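Long-range contacts in enoyl-CoA hydratase carB homologue (Streptomyces cattleya, PDB 5O34), which probably catalyses a lyase step in thienamycin biosynthesis as a member of the crotonase (enoyl-CoA hydratase/isomerase) superfamily, related to CarB: residues A[131-136]-A[258-263]; A[157-162]-A[188-193]. All blocks are in the same frame, centred on the assembly; numbering follows the deposited sequence.

Interaction 1: residues A[131-136]-A[258-263]; sequences LYTTVA and PFVAGL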
# COMPACT_ATOMS: atom_id res chain seq x y z
N LEU A 131 0.78 18.92 14.45
CA LEU A 131 -0.10 19.30 13.35
C LEU A 131 -0.53 18.07 12.55
O LEU A 131 -1.73 17.86 12.37
CB LEU A 131 0.53 20.38 12.44
CG LEU A 131 -0.24 20.74 11.14
CD1 LEU A 131 -1.64 21.24 11.43
CD2 LEU A 131 0.52 21.76 10.32
N TYR A 132 0.43 17.22 12.11
CA TYR A 132 0.10 16.01 11.33
C TYR A 132 -0.78 15.04 12.11
O TYR A 132 -1.73 14.50 11.55
CB TYR A 132 1.36 15.30 10.79
CG TYR A 132 2.26 16.15 9.92
CD1 TYR A 132 1.77 17.24 9.20
CD2 TYR A 132 3.60 15.81 9.74
CE1 TYR A 132 2.60 18.00 8.38
CE2 TYR A 132 4.43 16.54 8.90
CZ TYR A 132 3.93 17.65 8.23
OH TYR A 132 4.75 18.42 7.46
N THR A 133 -0.49 14.86 13.42
CA THR A 133 -1.28 13.96 14.27
C THR A 133 -2.69 14.46 14.50
O THR A 133 -3.61 13.64 14.47
CB THR A 133 -0.58 13.59 15.60
OG1 THR A 133 -0.17 14.77 16.30
CG2 THR A 133 0.61 12.64 15.40
N THR A 134 -2.90 15.80 14.68
CA THR A 134 -4.24 16.34 14.93
C THR A 134 -5.11 16.26 13.64
O THR A 134 -6.21 15.71 13.71
CB THR A 134 -4.21 17.74 15.62
OG1 THR A 134 -5.52 18.06 16.09
CG2 THR A 134 -3.75 18.85 14.70
N VAL A 135 -4.59 16.73 12.49
CA VAL A 135 -5.30 16.69 11.19
C VAL A 135 -5.81 15.26 10.90
O VAL A 135 -6.94 15.10 10.45
CB VAL A 135 -4.43 17.26 10.03
CG1 VAL A 135 -5.11 17.08 8.67
CG2 VAL A 135 -4.12 18.74 10.26
N ALA A 136 -4.99 14.24 11.21
CA ALA A 136 -5.30 12.82 11.01
C ALA A 136 -6.11 12.20 12.16
O ALA A 136 -6.83 11.22 11.92
CB ALA A 136 -4.02 12.04 10.79
N PRO A 258 -3.83 3.60 12.93
CA PRO A 258 -2.48 3.13 12.56
C PRO A 258 -1.60 4.23 11.93
O PRO A 258 -0.40 4.31 12.24
CB PRO A 258 -2.76 2.00 11.56
CG PRO A 258 -4.16 1.56 11.85
CD PRO A 258 -4.88 2.81 12.24
N PHE A 259 -2.21 5.12 11.09
CA PHE A 259 -1.53 6.25 10.44
C PHE A 259 -1.05 7.28 11.48
O PHE A 259 0.09 7.76 11.39
CB PHE A 259 -2.45 6.89 9.38
CG PHE A 259 -1.85 8.03 8.61
CD1 PHE A 259 -1.00 7.80 7.53
CD2 PHE A 259 -2.14 9.35 8.94
CE1 PHE A 259 -0.43 8.86 6.82
CE2 PHE A 259 -1.58 10.42 8.22
CZ PHE A 259 -0.72 10.17 7.17
N VAL A 260 -1.89 7.56 12.48
CA VAL A 260 -1.56 8.48 13.59
C VAL A 260 -0.39 7.89 14.42
O VAL A 260 0.55 8.62 14.75
CB VAL A 260 -2.81 8.80 14.46
CG1 VAL A 260 -2.43 9.61 15.71
CG2 VAL A 260 -3.89 9.52 13.65
N ALA A 261 -0.44 6.56 14.70
CA ALA A 261 0.61 5.85 15.46
C ALA A 261 1.95 5.91 14.71
O ALA A 261 3.00 6.06 15.34
CB ALA A 261 0.19 4.41 15.69
N GLY A 262 1.88 5.81 13.38
CA GLY A 262 3.02 5.88 12.50
C GLY A 262 3.73 7.21 12.58
O GLY A 262 4.96 7.25 12.68
N LEU A 263 2.94 8.32 12.56
CA LEU A 263 3.41 9.70 12.67
C LEU A 263 4.07 9.95 14.02
O LEU A 263 5.08 10.65 14.08
CB LEU A 263 2.26 10.70 12.46
CG LEU A 263 1.65 10.85 11.04
CD1 LEU A 263 0.32 11.55 11.11
CD2 LEU A 263 2.59 11.60 10.11
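The helices that bring T133 and V260 together run almost exactly antiparallel, at 174°, with segment axes 9.3 Å apart. T133 CA lies 5.5 Å from V260 CA. This is a helix-helix pairing of the crotonase fold, near the C-terminal end of helix 120-137. The contact is apolar, and no hydrogen bond crosses it. L263 points at the facing helix: with CG beside its own backbone N (chi1 -70°), it lays CD1 against the main chain, 3.6 Å from Y132 O, and holds CD2 beside Y132 CB. From CB onward the Y132 side chain turns to F185, which it meets edge to face, though L263 CD2 still approaches its ring obliquely. The T133 and L263 side chains pass one another head to tail, T133 CG2 lying 3.9 Å from L263 CB, while T133 OG1 turns back to the carbonyl oxygen of T129. With CG anti to the backbone N (chi1 -178°), the F259 ring is carried across to A136. R196 of a second subunit makes a cation-pi contact with it. A136 CB sits in the plane of the ring, at its edge, 3.8 Å from F259 CD2, and also touches V260 CG2 at 3.8 Å.

Interaction 2: residues A[157-162]-A[188-193]; sequences ISLCCD and FMLEAA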
# COMPACT_ATOMS: atom_id res chain seq x y z
N ILE A 157 0.93 18.11 4.73
CA ILE A 157 -0.35 18.49 5.36
C ILE A 157 -1.50 17.86 4.58
O ILE A 157 -2.39 17.25 5.18
CB ILE A 157 -0.50 20.04 5.49
CG1 ILE A 157 0.58 20.61 6.46
CG2 ILE A 157 -1.92 20.45 5.96
CD1 ILE A 157 0.90 22.12 6.31
N SER A 158 -1.46 17.95 3.23
CA SER A 158 -2.49 17.38 2.35
C SER A 158 -2.58 15.86 2.52
O SER A 158 -3.69 15.31 2.56
CB SER A 158 -2.26 17.79 0.90
OG SER A 158 -1.36 16.93 0.20
N LEU A 159 -1.42 15.19 2.71
CA LEU A 159 -1.36 13.73 2.93
C LEU A 159 -1.96 13.26 4.29
O LEU A 159 -2.07 12.05 4.52
CB LEU A 159 0.07 13.20 2.74
CG LEU A 159 0.71 13.39 1.35
CD1 LEU A 159 2.19 13.11 1.39
CD2 LEU A 159 0.03 12.54 0.28
N CYS A 160 -2.41 14.20 5.14
CA CYS A 160 -3.07 13.89 6.42
C CYS A 160 -4.60 13.95 6.27
O CYS A 160 -5.33 13.43 7.12
CB CYS A 160 -2.59 14.82 7.52
SG CYS A 160 -0.83 14.71 7.88
N CYS A 161 -5.06 14.60 5.17
CA CYS A 161 -6.48 14.78 4.82
C CYS A 161 -7.06 13.52 4.16
O CYS A 161 -6.33 12.76 3.53
CB CYS A 161 -6.68 16.02 3.94
SG CYS A 161 -5.98 17.54 4.64
N ASP A 162 -8.38 13.33 4.30
CA ASP A 162 -9.12 12.18 3.76
C ASP A 162 -9.39 12.24 2.27
O ASP A 162 -9.75 11.21 1.70
CB ASP A 162 -10.45 12.02 4.50
CG ASP A 162 -10.29 12.05 6.00
OD1 ASP A 162 -10.05 10.98 6.59
OD2 ASP A 162 -10.32 13.16 6.57
N PHE A 188 7.33 8.39 5.09
CA PHE A 188 6.21 7.70 5.73
C PHE A 188 4.85 8.01 5.09
O PHE A 188 4.09 7.09 4.77
CB PHE A 188 6.18 7.97 7.25
CG PHE A 188 5.00 7.31 7.91
CD1 PHE A 188 5.03 5.96 8.23
CD2 PHE A 188 3.83 8.02 8.16
CE1 PHE A 188 3.92 5.32 8.79
CE2 PHE A 188 2.72 7.38 8.72
CZ PHE A 188 2.77 6.04 9.01
N MET A 189 4.54 9.31 4.93
CA MET A 189 3.26 9.79 4.41
C MET A 189 2.99 9.41 2.95
O MET A 189 1.84 9.09 2.62
CB MET A 189 3.11 11.30 4.63
CG MET A 189 2.53 11.65 6.00
SD MET A 189 2.54 13.41 6.45
CE MET A 189 4.09 13.53 7.04
N LEU A 190 4.03 9.43 2.09
CA LEU A 190 3.87 9.08 0.67
C LEU A 190 3.64 7.58 0.49
O LEU A 190 2.96 7.16 -0.45
CB LEU A 190 5.09 9.51 -0.14
CG LEU A 190 5.28 10.98 -0.49
CD1 LEU A 190 6.59 11.16 -1.21
CD2 LEU A 190 4.15 11.48 -1.38
N GLU A 191 4.22 6.78 1.39
CA GLU A 191 4.08 5.33 1.39
C GLU A 191 2.62 4.98 1.71
O GLU A 191 2.01 4.23 0.96
CB GLU A 191 5.04 4.70 2.41
CG GLU A 191 4.99 3.18 2.42
CD GLU A 191 6.30 2.49 2.78
OE1 GLU A 191 6.47 1.32 2.36
OE2 GLU A 191 7.15 3.10 3.47
N ALA A 192 2.06 5.60 2.76
CA ALA A 192 0.68 5.41 3.20
C ALA A 192 -0.37 5.78 2.15
O ALA A 192 -1.33 5.04 1.98
CB ALA A 192 0.45 6.17 4.50
N ALA A 193 -0.15 6.87 1.40
CA ALA A 193 -1.09 7.36 0.39
C ALA A 193 -0.95 6.76 -1.00
O ALA A 193 -1.96 6.43 -1.64
CB ALA A 193 -1.01 8.88 0.31
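No ring or other flat group enters the interface of L159 and C160 with M189, L190 and A193, so there are no faces or edges to fill; aliphatic carbons and two sulfur atoms meet instead. L159 follows directly on the end of helix 152-158, within a type I turn from S158 to C161, and points its CB at helix 184-194 of the crotonase fold. Its CG lies beside the backbone N (chi1 -61°), which spreads the two methyls over one turn of the facing helix. CD1 rests between M189 CB and L190 CD2, 3.8 Å from each, and CD2 meets A193 CB, also at 3.8 Å. The side chains of L159 and L190 cross at a slant, and L190 also packs on M199, M202 and L203 of helix 196-205. The extended chi2 (171°) carries M189 SD to 3.9 Å from C160 SG, a van der Waals approach, and the bend at chi3 (-84°) then turns CE aside. A193 O accepts a hydrogen bond from T197 OG1 of a second subunit, which places this part of helix 184-194 at that boundary. With no polar bond between the segments, their cohesion probably rests on dispersion and the exclusion of water.

In the fold
Along the chain the segments come in the order 131-136, 157-162, 188-193 and 258-263, so interaction 2 falls wholly within the span that interaction 1 brings together. Their centres are 9 Å apart and the two touch directly: F259 CZ lies 3.5 Å from L159 O, and Y132 CE2 lies 3.6 Å from M189 CE. Helices 120-137, 184-194 and 252-273 thus meet around the turn after helix 152-158, which leads into strand 163-167 of the six-stranded sheet. R252 reaches both, by a hydrogen bond to V135 O and a salt bridge to D162 OD2. Contacts with neighbouring copies from both interactions tie this crotonase core to the trimer.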